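Local coordinates for putative transcriptional regulator (PDB 3QI7), which is of unknown function but is a putative lipoprotein with a periplasmic-binding-protein-like fold, and so probably binds a small ligand such as a sugar, at residues I91-D96 and A119-D124; E113-S118 and F131-L136; K243-K248 and K291-S296. One frame throughout, in Å; residues are numbered along the deposited sequence.

Contact 1: residues I91-D96 and A119-D124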
ATOM      1  N   ILE A  91       5.787 -13.544 -13.248  1.00 27.09           N
ATOM      2  CA  ILE A  91       6.642 -12.532 -12.620  1.00 28.15           C
ATOM      3  C   ILE A  91       5.795 -11.411 -12.013  1.00 26.62           C
ATOM      4  O   ILE A  91       5.021 -10.765 -12.717  1.00 24.95           O
ATOM      5  CB  ILE A  91       7.667 -11.920 -13.614  1.00 26.82           C
ATOM      6  CG1 ILE A  91       8.533 -13.013 -14.250  1.00 31.22           C
ATOM      7  CG2 ILE A  91       8.560 -10.911 -12.893  1.00 30.43           C
ATOM      8  CD1 ILE A  91       9.403 -12.515 -15.406  1.00 27.81           C
ATOM      9  N   VAL A  92       5.967 -11.191 -10.706  1.00 24.22           N
ATOM     10  CA  VAL A  92       5.356 -10.109  -9.975  1.00 25.01           C
ATOM     11  C   VAL A  92       6.455  -9.093  -9.637  1.00 24.18           C
ATOM     12  O   VAL A  92       7.497  -9.457  -9.098  1.00 25.24           O
ATOM     13  CB  VAL A  92       4.691 -10.637  -8.647  1.00 23.49           C
ATOM     14  CG1 VAL A  92       4.136  -9.488  -7.798  1.00 22.44           C
ATOM     15  CG2 VAL A  92       3.594 -11.682  -8.958  1.00 23.40           C
ATOM     16  N   VAL A  93       6.216  -7.826  -9.948  1.00 23.34           N
ATOM     17  CA  VAL A  93       7.138  -6.748  -9.613  1.00 24.20           C
ATOM     18  C   VAL A  93       6.458  -5.778  -8.633  1.00 22.27           C
ATOM     19  O   VAL A  93       5.361  -5.304  -8.896  1.00 23.55           O
ATOM     20  CB  VAL A  93       7.583  -6.000 -10.893  1.00 26.03           C
ATOM     21  CG1 VAL A  93       8.477  -4.818 -10.523  1.00 26.72           C
ATOM     22  CG2 VAL A  93       8.286  -6.937 -11.858  1.00 26.68           C
ATOM     23  N   SER A  94       7.087  -5.510  -7.491  1.00 19.33           N
ATOM     24  CA  SER A  94       6.554  -4.587  -6.516  1.00 22.16           C
ATOM     25  C   SER A  94       7.543  -3.444  -6.171  1.00 24.34           C
ATOM     26  O   SER A  94       8.479  -3.649  -5.417  1.00 22.74           O
ATOM     27  CB  SER A  94       6.157  -5.354  -5.232  1.00 25.44           C
ATOM     28  OG  SER A  94       5.405  -4.530  -4.334  1.00 22.79           O
ATOM     29  N   THR A  95       7.313  -2.251  -6.728  1.00 25.22           N
ATOM     30  CA  THR A  95       8.073  -1.031  -6.384  1.00 24.31           C
ATOM     31  C   THR A  95       7.239   0.212  -6.734  1.00 25.14           C
ATOM     32  O   THR A  95       6.585   0.250  -7.774  1.00 27.19           O
ATOM     33  CB  THR A  95       9.467  -0.939  -7.149  1.00 27.41           C
ATOM     34  OG1 THR A  95      10.136   0.310  -6.850  1.00 26.65           O
ATOM     35  CG2 THR A  95       9.285  -1.026  -8.674  1.00 25.73           C
ATOM     36  N   ASP A  96       7.291   1.240  -5.897  1.00 25.88           N
ATOM     37  CA  ASP A  96       6.648   2.531  -6.209  1.00 28.56           C
ATOM     38  C   ASP A  96       7.413   3.331  -7.284  1.00 28.74           C
ATOM     39  O   ASP A  96       6.924   4.355  -7.757  1.00 30.14           O
ATOM     40  CB  ASP A  96       6.570   3.412  -4.944  1.00 29.98           C
ATOM     41  CG  ASP A  96       5.628   2.870  -3.884  1.00 41.45           C
ATOM     42  OD1 ASP A  96       4.529   2.337  -4.225  1.00 44.38           O
ATOM     43  OD2 ASP A  96       5.989   3.027  -2.686  1.00 46.88           O
ATOM     44  N   ALA A 119       2.460  -4.771  -8.982  1.00 20.82           N
ATOM     45  CA  ALA A 119       1.818  -4.798  -7.693  1.00 19.82           C
ATOM     46  C   ALA A 119       2.564  -4.055  -6.548  1.00 17.92           C
ATOM     47  O   ALA A 119       2.890  -4.629  -5.523  1.00 20.97           O
ATOM     48  CB  ALA A 119       1.532  -6.246  -7.333  1.00 20.13           C
ATOM     49  N   PRO A 120       2.808  -2.731  -6.704  1.00 20.30           N
ATOM     50  CA  PRO A 120       2.569  -1.893  -7.870  1.00 18.75           C
ATOM     51  C   PRO A 120       3.844  -1.721  -8.671  1.00 21.38           C
ATOM     52  O   PRO A 120       4.873  -2.273  -8.301  1.00 24.21           O
ATOM     53  CB  PRO A 120       2.186  -0.539  -7.225  1.00 21.69           C
ATOM     54  CG  PRO A 120       3.204  -0.442  -6.029  1.00 22.52           C
ATOM     55  CD  PRO A 120       3.338  -1.934  -5.563  1.00 19.94           C
HETATM   56  N   MSE A 121       3.775  -1.004  -9.791  1.00 22.47           N
HETATM   57  CA  MSE A 121       4.979  -0.434 -10.416  1.00 23.82           C
HETATM   58  C   MSE A 121       4.764   1.090 -10.563  1.00 24.12           C
HETATM   59  O   MSE A 121       3.624   1.564 -10.567  1.00 25.71           O
HETATM   60  CB  MSE A 121       5.275  -1.102 -11.757  1.00 23.80           C
HETATM   61  CG  MSE A 121       5.959  -2.480 -11.590  1.00 24.93           C
HETATM   62 SE   MSE A 121       6.019  -3.536 -13.250  0.75 29.15          SE
HETATM   63  CE  MSE A 121       7.226  -2.429 -14.339  1.00 30.43           C
ATOM     64  N   GLY A 122       5.852   1.846 -10.675  1.00 25.87           N
ATOM     65  CA  GLY A 122       5.776   3.293 -10.682  1.00 26.48           C
ATOM     66  C   GLY A 122       5.621   3.894 -12.058  1.00 28.53           C
ATOM     67  O   GLY A 122       5.510   5.115 -12.189  1.00 28.44           O
ATOM     68  N   ASP A 123       5.617   3.052 -13.088  1.00 28.59           N
ATOM     69  CA  ASP A 123       5.553   3.541 -14.474  1.00 31.29           C
ATOM     70  C   ASP A 123       4.186   4.105 -14.856  1.00 29.23           C
ATOM     71  O   ASP A 123       3.183   3.870 -14.190  1.00 28.98           O
ATOM     72  CB  ASP A 123       5.951   2.428 -15.454  1.00 31.26           C
ATOM     73  CG  ASP A 123       7.218   1.688 -15.012  1.00 39.26           C
ATOM     74  OD1 ASP A 123       7.127   0.846 -14.091  1.00 33.38           O
ATOM     75  OD2 ASP A 123       8.303   1.958 -15.565  1.00 32.96           O
ATOM     76  N   ASP A 124       4.152   4.851 -15.955  1.00 29.18           N
ATOM     77  CA  ASP A 124       2.904   5.410 -16.486  1.00 30.98           C
ATOM     78  C   ASP A 124       1.812   4.313 -16.555  1.00 27.99           C
ATOM     79  O   ASP A 124       2.040   3.239 -17.115  1.00 27.84           O
ATOM     80  CB  ASP A 124       3.168   5.965 -17.904  1.00 33.00           C
ATOM     81  CG  ASP A 124       1.928   6.596 -18.537  1.00 38.27           C
ATOM     82  OD1 ASP A 124       0.928   5.886 -18.750  1.00 41.18           O
ATOM     83  OD2 ASP A 124       1.962   7.800 -18.848  1.00 46.10           O
TER
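Val93 meets Met121, a selenomethionine, obliquely. One methyl branch does the touching, Val93 CG1 lying 3.6 Å from Met121 CG. Because CG1 stands anti to the backbone N (chi1 176°), it lies beside the carbonyl carbon, where it meets Met121, and the selenium also packs against Val93 CB. Helix 101-110 continues this apolar patch, Leu104 touching both side chains.

Ser94 works on the other side of the strand, where its side chain also touches Pro311 of helix 306-324. Its hydroxyl also sits anti to the backbone N and donates to the carbonyl of Ala119, with Ser94 OG 2.8 Å from Ala119 O. The hydroxyl approaches from above the carbonyl plane, 37° out of it, while the ring atom Pro120 CD lies 3.5 Å from Ser94 OG. The peptide before Pro120 is cis. Farther on, Asp96 crosses the proline ring, Asp96 OD1 lying 3.6 Å from Pro120 CG.

Between these side chains the backbones pair for a short distance. Ala119 N donates to Val93 O (3.0 Å), and Thr95 N to Pro120 O (2.9 Å). Beyond it the backbones meet through CA-H...O contacts, such as Met121 CA to Thr95 O at 3.2 Å. The bond from Thr95 N is the last between the two backbones, and 119-124 holds no regular strand, so the pairing ends here. The Thr95 side chain points away from 119-124, and its hydroxyl bonds to Gln20, past the end of strand 13-19, and to the backbone N of Gln97.

Strands 88-94 and 115-118 are parallel neighbours, and here their C-terminal ends pass into the loops that lead to helices 101-110 and 125-131. Such carboxyl-edge loops are characteristic of the Rossmann-like alpha/beta domains of periplasmic-binding-protein folds, where relatives commonly place their ligand cleft.

Contact 2: residues E113-S118 and F131-L136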
ATOM      1  N   GLU A 113       4.088 -16.791 -22.582  1.00 38.82           N
ATOM      2  CA  GLU A 113       3.192 -17.455 -21.621  1.00 37.75           C
ATOM      3  C   GLU A 113       3.392 -17.032 -20.145  1.00 36.04           C
ATOM      4  O   GLU A 113       2.526 -17.287 -19.308  1.00 32.59           O
ATOM      5  CB  GLU A 113       3.289 -18.981 -21.770  1.00 40.95           C
ATOM      6  CG  GLU A 113       4.470 -19.660 -21.036  1.00 42.99           C
ATOM      7  CD  GLU A 113       5.839 -19.487 -21.704  1.00 46.10           C
ATOM      8  OE1 GLU A 113       5.988 -18.743 -22.698  1.00 46.49           O
ATOM      9  OE2 GLU A 113       6.790 -20.108 -21.197  1.00 47.43           O
ATOM     10  N   ILE A 114       4.526 -16.409 -19.828  1.00 34.88           N
ATOM     11  CA  ILE A 114       4.752 -15.895 -18.474  1.00 33.81           C
ATOM     12  C   ILE A 114       3.718 -14.806 -18.134  1.00 33.25           C
ATOM     13  O   ILE A 114       3.550 -13.837 -18.864  1.00 32.91           O
ATOM     14  CB  ILE A 114       6.208 -15.358 -18.278  1.00 35.09           C
ATOM     15  CG1 ILE A 114       7.206 -16.516 -18.379  1.00 38.07           C
ATOM     16  CG2 ILE A 114       6.363 -14.644 -16.924  1.00 34.36           C
ATOM     17  CD1 ILE A 114       8.677 -16.183 -17.949  1.00 41.94           C
ATOM     18  N   ILE A 115       3.033 -14.989 -17.005  1.00 31.62           N
ATOM     19  CA  ILE A 115       2.042 -14.042 -16.518  1.00 30.25           C
ATOM     20  C   ILE A 115       2.771 -12.924 -15.800  1.00 29.99           C
ATOM     21  O   ILE A 115       3.482 -13.188 -14.838  1.00 29.44           O
ATOM     22  CB  ILE A 115       1.121 -14.746 -15.543  1.00 32.85           C
ATOM     23  CG1 ILE A 115       0.341 -15.829 -16.295  1.00 33.63           C
ATOM     24  CG2 ILE A 115       0.163 -13.757 -14.882  1.00 31.08           C
ATOM     25  CD1 ILE A 115      -0.571 -16.623 -15.399  1.00 37.10           C
ATOM     26  N   THR A 116       2.624 -11.691 -16.268  1.00 27.75           N
ATOM     27  CA  THR A 116       3.272 -10.539 -15.615  1.00 28.18           C
ATOM     28  C   THR A 116       2.287  -9.662 -14.836  1.00 27.10           C
ATOM     29  O   THR A 116       1.189  -9.370 -15.308  1.00 25.98           O
ATOM     30  CB  THR A 116       4.031  -9.688 -16.660  1.00 28.13           C
ATOM     31  OG1 THR A 116       3.157  -9.377 -17.751  1.00 27.63           O
ATOM     32  CG2 THR A 116       5.273 -10.463 -17.169  1.00 25.40           C
ATOM     33  N   ILE A 117       2.683  -9.254 -13.629  1.00 25.33           N
ATOM     34  CA  ILE A 117       1.807  -8.543 -12.723  1.00 23.36           C
ATOM     35  C   ILE A 117       2.595  -7.415 -12.039  1.00 23.46           C
ATOM     36  O   ILE A 117       3.664  -7.663 -11.460  1.00 24.92           O
ATOM     37  CB  ILE A 117       1.244  -9.485 -11.627  1.00 24.65           C
ATOM     38  CG1 ILE A 117       0.659 -10.760 -12.238  1.00 26.76           C
ATOM     39  CG2 ILE A 117       0.221  -8.748 -10.724  1.00 22.15           C
ATOM     40  CD1 ILE A 117       0.002 -11.664 -11.255  1.00 25.96           C
ATOM     41  N   SER A 118       2.106  -6.189 -12.167  1.00 22.52           N
ATOM     42  CA  SER A 118       2.613  -5.059 -11.399  1.00 21.80           C
ATOM     43  C   SER A 118       1.777  -4.982 -10.099  1.00 22.34           C
ATOM     44  O   SER A 118       0.525  -5.115 -10.113  1.00 20.91           O
ATOM     45  CB  SER A 118       2.579  -3.749 -12.222  1.00 24.35           C
ATOM     46  OG  SER A 118       1.234  -3.330 -12.559  1.00 21.87           O
ATOM     47  N   PHE A 131       1.336  -3.085 -21.620  1.00 29.20           N
ATOM     48  CA  PHE A 131       2.496  -4.020 -21.716  1.00 30.54           C
ATOM     49  C   PHE A 131       2.630  -5.060 -20.603  1.00 30.91           C
ATOM     50  O   PHE A 131       3.461  -5.957 -20.722  1.00 31.56           O
ATOM     51  CB  PHE A 131       3.810  -3.223 -21.823  1.00 29.82           C
ATOM     52  CG  PHE A 131       3.897  -2.366 -23.054  1.00 35.16           C
ATOM     53  CD1 PHE A 131       3.888  -2.938 -24.309  1.00 37.17           C
ATOM     54  CD2 PHE A 131       3.977  -0.978 -22.947  1.00 38.17           C
ATOM     55  CE1 PHE A 131       3.958  -2.138 -25.452  1.00 40.20           C
ATOM     56  CE2 PHE A 131       4.044  -0.173 -24.076  1.00 36.90           C
ATOM     57  CZ  PHE A 131       4.038  -0.751 -25.331  1.00 39.30           C
ATOM     58  N   VAL A 132       1.839  -4.932 -19.540  1.00 28.25           N
ATOM     59  CA  VAL A 132       1.873  -5.879 -18.410  1.00 26.56           C
ATOM     60  C   VAL A 132       0.498  -6.521 -18.276  1.00 26.91           C
ATOM     61  O   VAL A 132      -0.534  -5.829 -18.399  1.00 26.80           O
ATOM     62  CB  VAL A 132       2.290  -5.150 -17.092  1.00 26.98           C
ATOM     63  CG1 VAL A 132       2.311  -6.113 -15.905  1.00 21.88           C
ATOM     64  CG2 VAL A 132       3.654  -4.430 -17.271  1.00 23.11           C
ATOM     65  N   ASP A 133       0.443  -7.835 -18.033  1.00 27.90           N
ATOM     66  CA  ASP A 133      -0.856  -8.554 -18.059  1.00 26.13           C
ATOM     67  C   ASP A 133      -1.893  -8.077 -17.000  1.00 25.30           C
ATOM     68  O   ASP A 133      -3.037  -7.817 -17.344  1.00 25.16           O
ATOM     69  CB  ASP A 133      -0.664 -10.076 -17.888  1.00 26.25           C
ATOM     70  CG  ASP A 133       0.207 -10.692 -18.965  1.00 33.44           C
ATOM     71  OD1 ASP A 133       0.102 -10.255 -20.125  1.00 39.03           O
ATOM     72  OD2 ASP A 133       0.998 -11.637 -18.652  1.00 36.57           O
ATOM     73  N   VAL A 134      -1.487  -8.027 -15.720  1.00 24.00           N
ATOM     74  CA  VAL A 134      -2.354  -7.625 -14.588  1.00 23.23           C
ATOM     75  C   VAL A 134      -1.650  -6.528 -13.809  1.00 21.55           C
ATOM     76  O   VAL A 134      -0.461  -6.633 -13.526  1.00 21.36           O
ATOM     77  CB  VAL A 134      -2.674  -8.806 -13.646  1.00 22.59           C
ATOM     78  CG1 VAL A 134      -3.613  -8.362 -12.503  1.00 20.70           C
ATOM     79  CG2 VAL A 134      -3.300  -9.959 -14.435  1.00 21.79           C
ATOM     80  N   ASN A 135      -2.377  -5.454 -13.547  1.00 19.68           N
ATOM     81  CA  ASN A 135      -1.854  -4.262 -12.889  1.00 22.63           C
ATOM     82  C   ASN A 135      -2.724  -3.864 -11.707  1.00 22.32           C
ATOM     83  O   ASN A 135      -3.911  -3.639 -11.856  1.00 22.10           O
ATOM     84  CB  ASN A 135      -1.735  -3.128 -13.902  1.00 21.27           C
ATOM     85  CG  ASN A 135      -0.815  -3.498 -15.056  1.00 24.08           C
ATOM     86  OD1 ASN A 135       0.408  -3.500 -14.891  1.00 24.43           O
ATOM     87  ND2 ASN A 135      -1.395  -3.888 -16.203  1.00 24.33           N
ATOM     88  N   LEU A 136      -2.105  -3.822 -10.537  1.00 20.32           N
ATOM     89  CA  LEU A 136      -2.755  -3.533  -9.285  1.00 18.62           C
ATOM     90  C   LEU A 136      -2.057  -2.342  -8.668  1.00 21.16           C
ATOM     91  O   LEU A 136      -0.823  -2.258  -8.691  1.00 20.83           O
ATOM     92  CB  LEU A 136      -2.595  -4.710  -8.344  1.00 19.29           C
ATOM     93  CG  LEU A 136      -3.066  -6.073  -8.868  1.00 22.30           C
ATOM     94  CD1 LEU A 136      -2.653  -7.190  -7.847  1.00 26.81           C
ATOM     95  CD2 LEU A 136      -4.551  -6.059  -9.123  1.00 24.13           C
TER
HETATM   96  O   HOH W   1       4.829  -7.844 -19.630  1.00 33.81           O
HETATM   97  O   HOH W   2       0.760  -1.191 -10.695  1.00 20.60           O
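Thr116 and Asp133 open the closing step of a parallel beta-alpha-beta unit, in which strand 115-118 is connected by helix 125-131 to its parallel neighbour 134-137; the strand segments diverge by 16°. Phe131 O accepts a bond from a water that also contacts Thr116 OG1. Val132, just past the helix, lays CG1 alongside the Thr116 carbonyl.

Asp133 meets Thr116 at about a right angle. Asp133 OD2 accepts from Thr116 N at 2.9 Å, on the anti side and 33° out of the carboxylate plane, while Lys108 provides a salt bridge to the same oxygen. In return Asp133 N donates to Thr116 OG1 (3.1 Å), which a chi1 of 51° holds between the threonine's own backbone N and carbonyl carbon, facing Asp133 N.

Val134 starts the regular pairing: its N bonds to Thr116 O, its O accepts from Ser118 N, and its side chain lies beside that of Ile117, pointing the same way. Asn135 is on the sheet face of Ser118; its ND2 bonds to Val132 O and to Asn360 O, and its OD1 accepts from Ser118 OG, though the very short length is doubtful. Leu136 N bonds to Ser118 O. A water donates to both Ser118 OG (2.9 Å) and Leu136 O (2.8 Å).

Contact 3: residues K243-K248 and K291-S296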
ATOM      1  N   LYS A 243       0.094  13.781  19.330  1.00 26.21           N
ATOM      2  CA  LYS A 243      -0.752  14.881  19.825  1.00 26.72           C
ATOM      3  C   LYS A 243      -2.235  14.469  19.996  1.00 25.83           C
ATOM      4  O   LYS A 243      -2.920  14.977  20.909  1.00 26.84           O
ATOM      5  CB  LYS A 243      -0.598  16.124  18.932  1.00 23.25           C
ATOM      6  CG  LYS A 243      -1.197  17.399  19.460  1.00 28.73           C
ATOM      7  CD  LYS A 243      -0.426  17.916  20.647  1.00 36.15           C
ATOM      8  CE  LYS A 243      -0.348  19.408  20.677  1.00 36.80           C
ATOM      9  NZ  LYS A 243       0.264  19.819  21.974  1.00 37.29           N
ATOM     10  N   ALA A 244      -2.715  13.571  19.138  1.00 21.18           N
ATOM     11  CA  ALA A 244      -4.086  13.030  19.224  1.00 21.43           C
ATOM     12  C   ALA A 244      -4.362  12.371  20.574  1.00 23.59           C
ATOM     13  O   ALA A 244      -5.482  12.442  21.079  1.00 23.61           O
ATOM     14  CB  ALA A 244      -4.345  12.000  18.114  1.00 18.13           C
ATOM     15  N   LEU A 245      -3.346  11.721  21.150  1.00 24.94           N
ATOM     16  CA  LEU A 245      -3.493  11.090  22.470  1.00 27.66           C
ATOM     17  C   LEU A 245      -3.791  12.128  23.561  1.00 29.76           C
ATOM     18  O   LEU A 245      -4.514  11.847  24.516  1.00 30.74           O
ATOM     19  CB  LEU A 245      -2.253  10.237  22.832  1.00 26.17           C
ATOM     20  CG  LEU A 245      -2.020   9.003  21.937  1.00 26.72           C
ATOM     21  CD1 LEU A 245      -0.892   8.126  22.482  1.00 28.12           C
ATOM     22  CD2 LEU A 245      -3.288   8.133  21.718  1.00 24.47           C
ATOM     23  N   GLU A 246      -3.248  13.328  23.394  1.00 29.09           N
ATOM     24  CA  GLU A 246      -3.427  14.429  24.342  1.00 30.74           C
ATOM     25  C   GLU A 246      -4.735  15.191  24.110  1.00 30.16           C
ATOM     26  O   GLU A 246      -5.492  15.440  25.045  1.00 30.15           O
ATOM     27  CB  GLU A 246      -2.223  15.383  24.229  1.00 32.89           C
ATOM     28  CG  GLU A 246      -2.184  16.561  25.220  1.00 40.60           C
ATOM     29  CD  GLU A 246      -1.363  17.744  24.687  1.00 41.97           C
ATOM     30  OE1 GLU A 246      -0.320  17.497  24.044  1.00 46.72           O
ATOM     31  OE2 GLU A 246      -1.776  18.904  24.883  1.00 47.00           O
ATOM     32  N   LEU A 247      -5.022  15.550  22.865  1.00 26.43           N
ATOM     33  CA  LEU A 247      -6.171  16.440  22.554  1.00 26.76           C
ATOM     34  C   LEU A 247      -7.444  15.685  22.121  1.00 27.53           C
ATOM     35  O   LEU A 247      -8.542  16.270  22.070  1.00 28.65           O
ATOM     36  CB  LEU A 247      -5.772  17.461  21.472  1.00 25.50           C
ATOM     37  CG  LEU A 247      -4.745  18.549  21.822  1.00 28.96           C
ATOM     38  CD1 LEU A 247      -4.527  19.497  20.621  1.00 30.05           C
ATOM     39  CD2 LEU A 247      -5.161  19.357  23.050  1.00 29.51           C
ATOM     40  N   LYS A 248      -7.277  14.415  21.763  1.00 27.54           N
ATOM     41  CA  LYS A 248      -8.350  13.443  21.601  1.00 27.37           C
ATOM     42  C   LYS A 248      -9.197  13.739  20.390  1.00 26.49           C
ATOM     43  O   LYS A 248     -10.414  13.582  20.395  1.00 24.44           O
ATOM     44  CB  LYS A 248      -9.193  13.308  22.861  1.00 28.66           C
ATOM     45  CG  LYS A 248      -8.376  13.015  24.117  1.00 32.41           C
ATOM     46  CD  LYS A 248      -8.813  11.716  24.747  1.00 39.50           C
ATOM     47  CE  LYS A 248      -8.317  11.590  26.184  1.00 45.85           C
ATOM     48  NZ  LYS A 248      -6.920  11.098  26.204  1.00 47.45           N
ATOM     49  N   LYS A 291      -8.183   1.733  23.592  1.00 27.43           N
ATOM     50  CA  LYS A 291      -9.138   1.613  24.726  1.00 30.74           C
ATOM     51  C   LYS A 291      -8.560   2.190  25.988  1.00 30.30           C
ATOM     52  O   LYS A 291      -9.213   2.965  26.694  1.00 31.68           O
ATOM     53  CB  LYS A 291      -9.518   0.159  25.015  1.00 31.89           C
ATOM     54  CG  LYS A 291     -10.522  -0.444  24.066  1.00 38.44           C
ATOM     55  N   ALA A 292      -7.332   1.811  26.306  1.00 30.67           N
ATOM     56  CA  ALA A 292      -6.709   2.269  27.551  1.00 30.76           C
ATOM     57  C   ALA A 292      -6.469   3.782  27.581  1.00 29.49           C
ATOM     58  O   ALA A 292      -6.413   4.383  28.657  1.00 30.12           O
ATOM     59  CB  ALA A 292      -5.397   1.504  27.806  1.00 30.76           C
ATOM     60  N   PHE A 293      -6.316   4.393  26.411  1.00 24.55           N
ATOM     61  CA  PHE A 293      -5.940   5.793  26.299  1.00 27.01           C
ATOM     62  C   PHE A 293      -7.162   6.691  26.019  1.00 28.22           C
ATOM     63  O   PHE A 293      -7.018   7.872  25.713  1.00 31.60           O
ATOM     64  CB  PHE A 293      -4.893   6.005  25.181  1.00 25.64           C
ATOM     65  CG  PHE A 293      -3.569   5.274  25.389  1.00 28.94           C
ATOM     66  CD1 PHE A 293      -3.152   4.832  26.653  1.00 34.15           C
ATOM     67  CD2 PHE A 293      -2.719   5.080  24.296  1.00 27.84           C
ATOM     68  CE1 PHE A 293      -1.936   4.182  26.810  1.00 31.90           C
ATOM     69  CE2 PHE A 293      -1.502   4.422  24.447  1.00 25.19           C
ATOM     70  CZ  PHE A 293      -1.108   3.976  25.718  1.00 28.59           C
ATOM     71  N   GLY A 294      -8.361   6.136  26.110  1.00 29.20           N
ATOM     72  CA  GLY A 294      -9.579   6.925  25.882  1.00 28.29           C
ATOM     73  C   GLY A 294      -9.754   7.290  24.413  1.00 27.23           C
ATOM     74  O   GLY A 294     -10.353   8.311  24.098  1.00 26.67           O
HETATM   75  N   MSE A 295      -9.248   6.450  23.519  1.00 25.08           N
HETATM   76  CA  MSE A 295      -9.235   6.779  22.079  1.00 24.44           C
HETATM   77  C   MSE A 295     -10.036   5.833  21.192  1.00 25.79           C
HETATM   78  O   MSE A 295      -9.839   5.796  19.957  1.00 27.54           O
HETATM   79  CB  MSE A 295      -7.793   6.865  21.587  1.00 24.69           C
HETATM   80  CG  MSE A 295      -7.032   8.035  22.142  1.00 23.70           C
HETATM   81 SE   MSE A 295      -7.707   9.698  21.528  0.75 32.45          SE
HETATM   82  CE  MSE A 295      -7.159   9.606  19.620  1.00 23.05           C
ATOM     83  N   SER A 296     -10.968   5.096  21.770  1.00 28.50           N
ATOM     84  CA  SER A 296     -11.815   4.206  20.965  1.00 29.98           C
ATOM     85  C   SER A 296     -12.659   4.997  19.951  1.00 27.74           C
ATOM     86  O   SER A 296     -13.180   6.080  20.233  1.00 28.36           O
ATOM     87  CB  SER A 296     -12.694   3.311  21.853  1.00 33.38           C
ATOM     88  OG  SER A 296     -11.887   2.281  22.448  1.00 38.98           O
TER
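Met295, a selenomethionine, reaches across to the last turn of helix 234-247, packing against Ala244, Leu245 and Lys248. The segment it belongs to leaves helix 279-292 through a Schellman motif, so the contact brings two helix C-termini together.

In the first shell, Met295 CG lies 3.8 Å from Leu245 CD2, the two side chains crossing at about a right angle. Bends at chi2 (-67°) and chi3 (-70°) curl the far end back toward the helix: Met295 SE comes 3.6 Å from Ala244 O, and Met295 CE packs on Ala244 CB at 4.0 Å. Leu245 is shared, because Leu245 CD1 also touches Phe293 CD2 (4.0 Å), meeting the ring obliquely. The aliphatic part of Lys248 also packs on the selenium, with Lys248 CD 4.0 Å from Met295 SE.

The polar link comes from the end of that same lysine. Its chain bends at chi2 and again at chi4, which brings NZ between two helix-end carbonyls. One belongs to its own helix, Leu245 O; the other is Phe293 O across the contact. Backbone carbonyls at helix C-termini are partly negative, so a lysine ammonium is probably a suitable partner for both.

Farther out, backbone geometry sets these groups in place. Lys248 has a positive phi of 70° as the first residue beyond its helix, while its N still bonds to Ala244 O. Gly294, also with positive phi, is the C-prime residue of the Schellman motif, in which Met295 N bonds to Ala290 O and a weak bond joins Gly294 N to Lys291 O. On another side of helix 234-247, Lys243 forms salt bridges with Glu246 and with Glu217 of helix 203-223. At the contact itself, Lys248 NZ stands 3.0 Å from Leu245 O and 3.3 Å from Phe293 O.

Overall arrangement
Contacts 1 and 2 are buried and belong to one sheet. Strand 88-94 neighbours 115-118, and Ile91 pairs through its backbone with Ile115 and Ile117; the centres of contacts 1 and 2 lie about 10 Å apart. Contact 2 combines regular parallel pairing with side-chain bonds of Thr116, Asp133, Ser118 and Asn135, whereas in contact 1 the pairing fades into loops at the strand ends. Contact 3 lies on the opposite side of the chain's centre, its centre about 37 Å from that of contact 1 and about 44 Å from that of contact 2. Only partly buried, it involves no strand: two helix ends meet through apolar packing and one lysine, without backbone-to-backbone bonds.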